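LAIR1 ecotodomain from MGD21 antibody (PDB 7JZK) is the immunoglobulin-like ectodomain of LAIR1 carried as an insert by a human antibody, and binds the V2 domain of a Plasmodium RIFIN. Local coordinates at residues A[73-78]-A[92-97]; A[8-13]-A[22-27]; A[1-6]-A[80-85]; A[30-35]-A[57-62]. All coordinates share one frame; numbering follows the deposited sequence.

Contact 1. Residues A[73-78]-A[92-97]; sequences AGLFRC and YLELVV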
# COMPACT_ATOMS: atom_id res chain seq x y z
N ALA A 73 1.55 8.08 16.59
CA ALA A 73 0.72 9.23 16.97
C ALA A 73 0.16 9.93 15.73
O ALA A 73 0.82 10.01 14.68
CB ALA A 73 1.53 10.21 17.82
N GLY A 74 -1.07 10.46 15.85
CA GLY A 74 -1.59 11.20 14.72
C GLY A 74 -3.02 10.81 14.41
O GLY A 74 -3.72 10.24 15.24
N LEU A 75 -3.45 11.08 13.19
CA LEU A 75 -4.83 10.86 12.78
C LEU A 75 -5.08 9.50 12.10
O LEU A 75 -4.24 9.00 11.36
CB LEU A 75 -5.25 12.00 11.85
CG LEU A 75 -5.67 13.35 12.45
CD1 LEU A 75 -4.80 13.86 13.57
CD2 LEU A 75 -5.83 14.39 11.38
N PHE A 76 -6.26 8.93 12.39
CA PHE A 76 -6.76 7.67 11.84
C PHE A 76 -8.24 7.83 11.51
O PHE A 76 -8.95 8.59 12.18
CB PHE A 76 -6.61 6.47 12.82
CG PHE A 76 -5.18 6.15 13.20
CD1 PHE A 76 -4.54 6.85 14.22
CD2 PHE A 76 -4.48 5.13 12.54
CE1 PHE A 76 -3.24 6.54 14.58
CE2 PHE A 76 -3.17 4.82 12.90
CZ PHE A 76 -2.55 5.53 13.91
N ARG A 77 -8.73 7.11 10.50
CA ARG A 77 -10.16 7.16 10.18
C ARG A 77 -10.55 5.90 9.43
O ARG A 77 -9.70 5.18 8.90
CB ARG A 77 -10.52 8.41 9.38
CG ARG A 77 -10.26 8.30 7.90
CD ARG A 77 -10.56 9.60 7.23
NE ARG A 77 -10.16 9.61 5.83
CZ ARG A 77 -10.41 10.63 5.00
NH1 ARG A 77 -11.06 11.71 5.45
NH2 ARG A 77 -10.04 10.58 3.73
N CYS A 78 -11.84 5.62 9.38
CA CYS A 78 -12.32 4.39 8.76
C CYS A 78 -13.06 4.68 7.47
O CYS A 78 -13.63 5.76 7.27
CB CYS A 78 -13.24 3.59 9.69
SG CYS A 78 -12.60 3.31 11.37
N TYR A 92 -11.84 12.00 11.47
CA TYR A 92 -10.52 11.64 11.97
C TYR A 92 -10.52 11.57 13.49
O TYR A 92 -11.20 12.33 14.17
CB TYR A 92 -9.44 12.66 11.53
CG TYR A 92 -8.96 12.48 10.11
CD1 TYR A 92 -9.37 13.34 9.12
CD2 TYR A 92 -8.13 11.44 9.75
CE1 TYR A 92 -8.97 13.19 7.80
CE2 TYR A 92 -7.70 11.27 8.43
CZ TYR A 92 -8.13 12.15 7.46
OH TYR A 92 -7.76 12.03 6.14
N LEU A 93 -9.67 10.69 14.00
CA LEU A 93 -9.45 10.44 15.41
C LEU A 93 -7.97 10.67 15.67
O LEU A 93 -7.13 10.11 14.94
CB LEU A 93 -9.81 8.99 15.74
CG LEU A 93 -9.98 8.51 17.17
CD1 LEU A 93 -11.31 8.99 17.70
CD2 LEU A 93 -9.88 6.99 17.23
N GLU A 94 -7.63 11.48 16.68
CA GLU A 94 -6.23 11.75 17.00
C GLU A 94 -5.75 10.81 18.10
O GLU A 94 -6.32 10.79 19.19
CB GLU A 94 -6.00 13.19 17.46
CG GLU A 94 -4.51 13.56 17.60
CD GLU A 94 -4.31 14.97 18.14
OE1 GLU A 94 -3.43 15.69 17.64
OE2 GLU A 94 -5.05 15.37 19.05
N LEU A 95 -4.68 10.08 17.83
CA LEU A 95 -4.03 9.22 18.80
C LEU A 95 -2.88 10.00 19.41
O LEU A 95 -2.01 10.50 18.68
CB LEU A 95 -3.53 7.93 18.16
CG LEU A 95 -2.52 7.16 19.02
CD1 LEU A 95 -3.22 6.57 20.23
CD2 LEU A 95 -1.83 6.07 18.22
N VAL A 96 -2.88 10.11 20.73
CA VAL A 96 -1.82 10.79 21.46
C VAL A 96 -1.06 9.71 22.21
O VAL A 96 -1.67 8.86 22.87
CB VAL A 96 -2.40 11.85 22.42
CG1 VAL A 96 -1.27 12.53 23.20
CG2 VAL A 96 -3.19 12.86 21.62
N VAL A 97 0.26 9.69 22.04
CA VAL A 97 1.16 8.79 22.75
C VAL A 97 2.00 9.61 23.72
O VAL A 97 2.53 10.67 23.35
CB VAL A 97 2.06 7.99 21.78
CG1 VAL A 97 2.74 8.91 20.82
CG2 VAL A 97 3.12 7.20 22.55
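Arg77 lies across one face of the Tyr92 ring on the antiparallel hairpin of strands 74-82 and 85-97, part of one of the two sheets of the immunoglobulin sandwich. The hydrogen-bonded pairs Gly74-Leu95 and Phe76-Leu93 each close two backbone hydrogen bonds, and Leu75-Glu94 is the non-hydrogen-bonded pair between them. The backbone angles of Gly74 would push a CB against the preceding carbonyl O, so glycine suits this place.

Three side chains layer along the face that carries Leu75. Tyr92 is the middle one: CD2 of Leu75 lies over one side of its ring, and CD of Arg77 lies over the other as a CH-pi contact, 3.7 Å from the ring centroid. Arg77 CG stands between its backbone N and carbonyl carbon (chi1 82°) and the chain then runs extended, which carries the guanidinium past the ring, the two planes only 11° apart. An arginine suits the spot because its methylenes pack on the ring while its charged end reaches a salt bridge with Glu38.

On the other face, Phe76 is buried in the core. Its CE1 lies 3.9 Å from CB of Leu95, an aliphatic neighbour suited to this apolar interior, and its ring meets that of Phe24. Beyond the Tyr92 ring, the phenol OH sits above the centre of the guanidinium, 3.2 Å from Arg77 CZ, too poorly angled for a hydrogen bond.

Contact 2. Residues A[8-13]-A[22-27]; sequences ISAEPG and VTFVCR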
# COMPACT_ATOMS: atom_id res chain seq x y z
N ILE A 8 -15.20 5.55 14.04
CA ILE A 8 -13.92 5.05 14.52
C ILE A 8 -13.85 5.34 16.00
O ILE A 8 -14.22 6.44 16.44
CB ILE A 8 -12.74 5.73 13.75
CG1 ILE A 8 -11.38 5.46 14.39
CG2 ILE A 8 -12.93 7.22 13.60
CD1 ILE A 8 -10.85 4.09 14.21
N SER A 9 -13.36 4.37 16.77
CA SER A 9 -13.12 4.55 18.20
C SER A 9 -11.79 3.89 18.54
O SER A 9 -11.30 3.06 17.79
CB SER A 9 -14.26 3.99 19.07
OG SER A 9 -14.84 2.82 18.49
N ALA A 10 -11.22 4.26 19.69
CA ALA A 10 -9.97 3.69 20.17
C ALA A 10 -10.13 3.18 21.58
O ALA A 10 -10.71 3.86 22.44
CB ALA A 10 -8.83 4.73 20.14
N GLU A 11 -9.59 1.99 21.83
CA GLU A 11 -9.65 1.33 23.13
C GLU A 11 -8.24 0.96 23.56
O GLU A 11 -7.51 0.30 22.80
CB GLU A 11 -10.53 0.08 23.05
CG GLU A 11 -11.82 0.29 22.25
CD GLU A 11 -12.59 -0.99 22.03
OE1 GLU A 11 -13.75 -0.92 21.55
OE2 GLU A 11 -12.05 -2.07 22.34
N PRO A 12 -7.83 1.29 24.79
CA PRO A 12 -8.66 1.89 25.85
C PRO A 12 -8.87 3.39 25.73
O PRO A 12 -9.49 3.94 26.63
CB PRO A 12 -7.86 1.58 27.12
CG PRO A 12 -6.41 1.58 26.65
CD PRO A 12 -6.44 1.04 25.24
N GLY A 13 -8.34 4.06 24.72
CA GLY A 13 -8.53 5.50 24.64
C GLY A 13 -7.63 6.14 23.60
O GLY A 13 -6.92 5.48 22.86
N VAL A 22 -3.01 -0.29 21.74
CA VAL A 22 -4.22 0.46 21.38
C VAL A 22 -4.94 -0.30 20.28
O VAL A 22 -4.31 -1.02 19.50
CB VAL A 22 -3.88 1.91 20.94
CG1 VAL A 22 -3.23 1.93 19.58
CG2 VAL A 22 -5.15 2.77 20.90
N THR A 23 -6.27 -0.19 20.25
CA THR A 23 -7.05 -0.83 19.20
C THR A 23 -8.05 0.16 18.60
O THR A 23 -8.88 0.74 19.33
CB THR A 23 -7.80 -2.06 19.71
OG1 THR A 23 -6.91 -2.86 20.51
CG2 THR A 23 -8.29 -2.89 18.53
N PHE A 24 -8.01 0.32 17.28
CA PHE A 24 -8.98 1.12 16.56
C PHE A 24 -10.10 0.21 16.12
O PHE A 24 -9.86 -0.81 15.46
CB PHE A 24 -8.34 1.79 15.34
CG PHE A 24 -7.25 2.75 15.69
CD1 PHE A 24 -5.93 2.36 15.66
CD2 PHE A 24 -7.55 4.03 16.10
CE1 PHE A 24 -4.93 3.23 16.01
CE2 PHE A 24 -6.56 4.91 16.44
CZ PHE A 24 -5.24 4.51 16.41
N VAL A 25 -11.33 0.58 16.47
CA VAL A 25 -12.54 -0.17 16.16
C VAL A 25 -13.34 0.64 15.14
O VAL A 25 -13.72 1.79 15.41
CB VAL A 25 -13.39 -0.45 17.41
CG1 VAL A 25 -14.56 -1.37 17.07
CG2 VAL A 25 -12.52 -1.05 18.52
N CYS A 26 -13.53 0.05 13.97
CA CYS A 26 -14.28 0.64 12.88
C CYS A 26 -15.64 -0.02 12.81
O CYS A 26 -15.73 -1.26 12.75
CB CYS A 26 -13.53 0.46 11.56
SG CYS A 26 -12.00 1.36 11.47
N ARG A 27 -16.70 0.78 12.83
CA ARG A 27 -18.06 0.25 12.81
C ARG A 27 -18.83 0.80 11.63
O ARG A 27 -18.75 2.00 11.33
CB ARG A 27 -18.79 0.55 14.11
CG ARG A 27 -18.39 -0.42 15.20
CD ARG A 27 -19.27 -0.29 16.41
NE ARG A 27 -18.53 -0.32 17.67
CZ ARG A 27 -17.72 0.64 18.12
NH1 ARG A 27 -17.11 0.48 19.29
NH2 ARG A 27 -17.52 1.75 17.41
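Ser9 and Val25 pair through two backbone hydrogen bonds, and Glu11 and Thr23 through two more, joining edge strand 7-11 to strand 22-28 in the four-stranded sheet of the immunoglobulin sandwich. The Val25 N to Ser9 O bond, 2.8 Å, is the shortest of the four.

Polar side chains meet on the face of Ser9 and Glu11. Arg27 bends at chi3 and brings its guanidinium back over the strand, where NH2 donates to Ser9 OG at 3.1 Å; a second bond, from NH1 to the same oxygen, is weak. A small hydroxyl suits this position, since it can accept these N-H groups close to the backbone. Val25 CG1 packs on one face of that guanidinium, and Val25 CG2 lies 3.3 Å from Glu11 OE1. The carboxylate of Glu11 has its salt bridge with Arg62 on strand 58-65.

Apolar contacts occupy the opposite face. Ile8 CG1 is anti to the backbone N (chi1 169°), and from there CD1 runs beside Phe24, 3.6 Å from its CB, and reaches Cys26 SG at 4.0 Å. That sulfur forms the core disulfide with Cys78.

The chemistry is thus two-sided: the face of Ser9 and Glu11 is mainly polar, with Val25 set among its charged and hydroxyl groups, while branched, aromatic and sulfur groups on the other help build the core.

Contact 3. Residues A[1-6]-A[80-85]; sequences TDLPRP and YYKSRK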
# COMPACT_ATOMS: atom_id res chain seq x y z
N THR A 1 -24.00 6.76 -1.59
CA THR A 1 -24.98 7.69 -1.04
C THR A 1 -25.81 7.01 0.04
O THR A 1 -26.01 7.55 1.13
CB THR A 1 -25.92 8.28 -2.14
OG1 THR A 1 -26.81 7.27 -2.63
CG2 THR A 1 -25.10 8.88 -3.30
N ASP A 2 -26.25 5.79 -0.25
CA ASP A 2 -27.08 5.07 0.70
C ASP A 2 -26.25 4.45 1.81
O ASP A 2 -26.83 3.96 2.79
CB ASP A 2 -27.84 3.96 -0.03
CG ASP A 2 -26.93 3.14 -0.93
OD1 ASP A 2 -26.44 3.69 -1.94
OD2 ASP A 2 -26.66 1.97 -0.60
N LEU A 3 -24.93 4.51 1.72
CA LEU A 3 -24.10 3.87 2.74
C LEU A 3 -23.95 4.81 3.93
O LEU A 3 -23.53 5.96 3.76
CB LEU A 3 -22.72 3.55 2.17
CG LEU A 3 -22.64 2.52 1.04
CD1 LEU A 3 -21.17 2.34 0.55
CD2 LEU A 3 -23.25 1.21 1.54
N PRO A 4 -24.26 4.36 5.14
CA PRO A 4 -24.11 5.23 6.31
C PRO A 4 -22.64 5.46 6.65
O PRO A 4 -21.77 4.66 6.31
CB PRO A 4 -24.84 4.47 7.43
CG PRO A 4 -24.89 3.07 6.98
CD PRO A 4 -24.88 3.07 5.47
N ARG A 5 -22.38 6.56 7.35
CA ARG A 5 -21.00 6.90 7.65
C ARG A 5 -20.46 5.93 8.69
O ARG A 5 -21.16 5.61 9.65
CB ARG A 5 -20.89 8.35 8.15
CG ARG A 5 -19.46 8.93 8.00
CD ARG A 5 -19.46 10.32 7.41
NE ARG A 5 -19.75 11.31 8.42
CZ ARG A 5 -18.82 12.03 9.04
NH1 ARG A 5 -17.54 11.87 8.72
NH2 ARG A 5 -19.18 12.92 9.97
N PRO A 6 -19.26 5.38 8.50
CA PRO A 6 -18.68 4.53 9.53
C PRO A 6 -18.17 5.41 10.66
O PRO A 6 -17.99 6.62 10.50
CB PRO A 6 -17.53 3.82 8.82
CG PRO A 6 -17.17 4.71 7.67
CD PRO A 6 -18.37 5.55 7.34
N TYR A 80 -15.33 2.00 4.54
CA TYR A 80 -15.64 0.62 4.26
C TYR A 80 -16.17 0.51 2.85
O TYR A 80 -16.59 1.49 2.24
CB TYR A 80 -16.63 0.02 5.26
CG TYR A 80 -18.01 0.63 5.23
CD1 TYR A 80 -18.35 1.65 6.10
CD2 TYR A 80 -18.98 0.17 4.34
CE1 TYR A 80 -19.59 2.20 6.08
CE2 TYR A 80 -20.22 0.72 4.31
CZ TYR A 80 -20.53 1.73 5.18
OH TYR A 80 -21.80 2.29 5.16
N TYR A 81 -16.09 -0.71 2.33
CA TYR A 81 -16.51 -1.02 0.98
C TYR A 81 -17.71 -1.95 1.04
O TYR A 81 -17.63 -3.00 1.67
CB TYR A 81 -15.37 -1.65 0.17
CG TYR A 81 -15.64 -1.75 -1.33
CD1 TYR A 81 -15.46 -0.66 -2.16
CD2 TYR A 81 -16.08 -2.93 -1.91
CE1 TYR A 81 -15.74 -0.75 -3.53
CE2 TYR A 81 -16.35 -3.02 -3.28
CZ TYR A 81 -16.17 -1.93 -4.08
OH TYR A 81 -16.41 -2.03 -5.43
N LYS A 82 -18.80 -1.57 0.41
CA LYS A 82 -20.00 -2.40 0.41
C LYS A 82 -20.86 -2.08 -0.80
O LYS A 82 -20.97 -0.92 -1.20
CB LYS A 82 -20.71 -2.18 1.76
CG LYS A 82 -21.71 -3.20 2.24
CD LYS A 82 -23.17 -2.84 2.03
CE LYS A 82 -23.87 -3.09 3.37
NZ LYS A 82 -25.21 -2.46 3.57
N SER A 83 -21.42 -3.13 -1.41
CA SER A 83 -22.26 -3.01 -2.59
C SER A 83 -21.57 -2.20 -3.70
O SER A 83 -22.12 -1.23 -4.24
CB SER A 83 -23.62 -2.42 -2.22
OG SER A 83 -24.05 -2.91 -0.95
N ARG A 84 -20.33 -2.57 -4.03
CA ARG A 84 -19.58 -1.98 -5.14
C ARG A 84 -19.29 -0.50 -4.99
O ARG A 84 -19.18 0.22 -5.97
CB ARG A 84 -20.26 -2.19 -6.48
CG ARG A 84 -20.63 -3.59 -6.80
CD ARG A 84 -21.92 -3.56 -7.60
NE ARG A 84 -22.87 -4.52 -7.09
CZ ARG A 84 -24.19 -4.37 -7.14
NH1 ARG A 84 -24.98 -5.31 -6.65
NH2 ARG A 84 -24.71 -3.28 -7.67
N LYS A 85 -19.23 0.01 -3.77
CA LYS A 85 -18.85 1.40 -3.61
C LYS A 85 -18.20 1.60 -2.27
O LYS A 85 -18.55 0.96 -1.29
CB LYS A 85 -20.04 2.37 -3.78
CG LYS A 85 -21.31 2.02 -3.09
CD LYS A 85 -22.45 2.79 -3.78
CE LYS A 85 -22.40 2.61 -5.29
NZ LYS A 85 -23.63 3.09 -5.97
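The N-terminal segment 1-6, which leads into strand 7-11 of the immunoglobulin sandwich, lies against the end of strand 74-82 and the turn that follows it. Tyr80 joins the two by side chain. Its OH donates a 2.6 Å hydrogen bond to Pro4 O, lying in the carbonyl plane on a lone pair of that oxygen. A chi1 of 66° swings the phenol over its own main chain and toward the N-terminal segment. A tyrosine suits the place because the ring packs by its edge on Pro6 and Leu3 while the hydroxyl gives its proton to a backbone carbonyl. Next to Tyr80 in strand 74-82, Tyr81 is hydrogen-bonded through its OH to Phe105 N of the Rifin chain.

Around the Tyr80 bond the contact is mostly apolar. Pro6 meets the ring at its edge, CB being 3.6 Å from Tyr80 CD1. Leu3 comes in across the hydroxyl end, with CB 3.4 Å from Tyr80 OH, and its branches then divide: CD1 packs 3.7 Å from Lys85 CG, while CD2 reaches Lys82 CD at 4.1 Å. The buried leucine thus uses the aliphatic parts of two lysines. Lys82 and Lys85 are also hydrogen-bonded to each other through their backbones in the tight turn.

Pro29 and Val32 pack on Tyr80 from the loop before strand 34-38, and Ser87 of strand 85-97 touches Leu3 and Pro6.

Contact 4. Residues A[30-35]-A[57-62]; sequences VGVQTF and SESEAR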
# COMPACT_ATOMS: atom_id res chain seq x y z
N VAL A 30 -24.24 -3.82 8.36
CA VAL A 30 -24.05 -5.25 8.13
C VAL A 30 -23.65 -5.49 6.69
O VAL A 30 -24.12 -4.80 5.78
CB VAL A 30 -25.32 -6.03 8.51
CG1 VAL A 30 -25.39 -7.39 7.77
CG2 VAL A 30 -25.38 -6.25 10.02
N GLY A 31 -22.76 -6.46 6.48
CA GLY A 31 -22.36 -6.80 5.14
C GLY A 31 -21.15 -6.05 4.63
O GLY A 31 -20.91 -6.06 3.42
N VAL A 32 -20.37 -5.41 5.51
CA VAL A 32 -19.15 -4.77 5.05
C VAL A 32 -18.24 -5.84 4.46
O VAL A 32 -17.97 -6.86 5.11
CB VAL A 32 -18.44 -4.03 6.20
CG1 VAL A 32 -17.07 -3.57 5.74
CG2 VAL A 32 -19.27 -2.86 6.69
N GLN A 33 -17.78 -5.62 3.24
CA GLN A 33 -16.79 -6.53 2.67
C GLN A 33 -15.41 -6.23 3.21
O GLN A 33 -14.73 -7.12 3.73
CB GLN A 33 -16.79 -6.42 1.16
CG GLN A 33 -18.16 -6.52 0.56
CD GLN A 33 -18.09 -6.59 -0.93
OE1 GLN A 33 -17.04 -6.91 -1.50
NE2 GLN A 33 -19.19 -6.25 -1.58
N THR A 34 -15.01 -4.96 3.16
CA THR A 34 -13.68 -4.59 3.61
C THR A 34 -13.75 -3.31 4.43
O THR A 34 -14.43 -2.35 4.05
CB THR A 34 -12.73 -4.36 2.42
OG1 THR A 34 -12.89 -5.41 1.46
CG2 THR A 34 -11.34 -4.44 2.90
N PHE A 35 -13.02 -3.29 5.53
CA PHE A 35 -12.75 -2.08 6.28
C PHE A 35 -11.32 -1.63 5.97
O PHE A 35 -10.40 -2.45 5.99
CB PHE A 35 -12.87 -2.33 7.78
CG PHE A 35 -14.09 -1.77 8.37
CD1 PHE A 35 -15.08 -2.61 8.85
CD2 PHE A 35 -14.29 -0.41 8.40
CE1 PHE A 35 -16.24 -2.09 9.39
CE2 PHE A 35 -15.43 0.11 8.93
CZ PHE A 35 -16.42 -0.72 9.43
N SER A 57 -27.65 -5.17 12.67
CA SER A 57 -27.44 -3.96 11.88
C SER A 57 -26.05 -3.33 12.01
O SER A 57 -25.79 -2.34 11.32
CB SER A 57 -28.50 -2.91 12.24
OG SER A 57 -28.37 -2.51 13.59
N GLU A 58 -25.14 -3.90 12.80
CA GLU A 58 -23.84 -3.26 13.03
C GLU A 58 -22.70 -4.27 13.01
O GLU A 58 -22.71 -5.25 13.76
CB GLU A 58 -23.85 -2.50 14.36
CG GLU A 58 -24.65 -1.22 14.24
CD GLU A 58 -24.35 -0.19 15.30
OE1 GLU A 58 -23.36 -0.36 16.05
OE2 GLU A 58 -25.13 0.78 15.38
N SER A 59 -21.70 -4.00 12.15
CA SER A 59 -20.52 -4.84 12.03
C SER A 59 -19.28 -4.01 12.30
O SER A 59 -19.29 -2.78 12.13
CB SER A 59 -20.37 -5.53 10.65
OG SER A 59 -20.15 -4.60 9.60
N GLU A 60 -18.22 -4.69 12.70
CA GLU A 60 -17.04 -3.97 13.11
C GLU A 60 -15.80 -4.71 12.64
O GLU A 60 -15.85 -5.88 12.25
CB GLU A 60 -16.99 -3.78 14.63
CG GLU A 60 -16.54 -5.02 15.36
CD GLU A 60 -16.33 -4.78 16.85
OE1 GLU A 60 -15.56 -5.54 17.48
OE2 GLU A 60 -16.91 -3.80 17.38
N ALA A 61 -14.69 -3.99 12.67
CA ALA A 61 -13.38 -4.52 12.37
C ALA A 61 -12.40 -3.84 13.31
O ALA A 61 -12.56 -2.66 13.64
CB ALA A 61 -12.98 -4.29 10.91
N ARG A 62 -11.39 -4.59 13.73
CA ARG A 62 -10.46 -4.12 14.73
C ARG A 62 -9.04 -4.10 14.16
O ARG A 62 -8.62 -5.07 13.53
CB ARG A 62 -10.53 -5.04 15.94
CG ARG A 62 -11.93 -5.07 16.52
CD ARG A 62 -12.00 -5.67 17.90
NE ARG A 62 -12.54 -4.64 18.77
CZ ARG A 62 -13.16 -4.85 19.91
NH1 ARG A 62 -13.34 -6.09 20.36
NH2 ARG A 62 -13.60 -3.81 20.61
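Phe35, at the start of strand 34-38, crosses from one sheet of the immunoglobulin sandwich to Ala61 on strand 58-65 of the other. Its CB begins the contact, 3.7 Å from Ala61 CB. CG remains at the same distance from that methyl, and CD1 comes closer, to 3.4 Å. Farther along this side of the ring, CE1 lies 4.1 Å from Ala61 N and 4.2 Å from Ser59 O, the carbonyl oxygen being near the ring plane at its edge. Along the other edge CE2, and at the tip CZ, pack against CB of Cys26 on strand 22-28. The single methyl of Ala61 suits its place because it lets the large ring come close to the opposing backbone.

Nearer the end of the sandwich, Val32 directs CG2 at Ser59, 3.5 Å from OG. That hydroxyl, with chi1 at 66°, is hydrogen-bonded to Pro29 O, so a small polar residue can be buried here. Val30 then closes the series, its CG2 lying 3.6 Å from Ser57 C.

Sheet meets sheet here through the apolar burial of Phe35 on Ala61, and the valines pack from the loop before strand 34-38, where the buried hydroxyl of Ser59 gives its hydrogen bond to Pro29 O.

Contacts 2, 4 and 1 follow one another along the chain, and contact 3, made by the N-terminal segment, encloses contacts 2 and 4 in its loop while its segments alternate with those of contact 1. Contact 2 lies in the four-stranded sheet and contact 1 in the five-stranded one, about 10 Å apart centre to centre. Contact 4 spans the two sheets, its centre about 14 Å from that of contact 2. The centres of contacts 3 and 4 are about 10 Å apart, strands 34-38 and 74-82 being neighbours in one sheet. Contact 3 shares strand 74-82 with contact 1, about 22 Å away between centres, so this strand links the two ends of the sandwich.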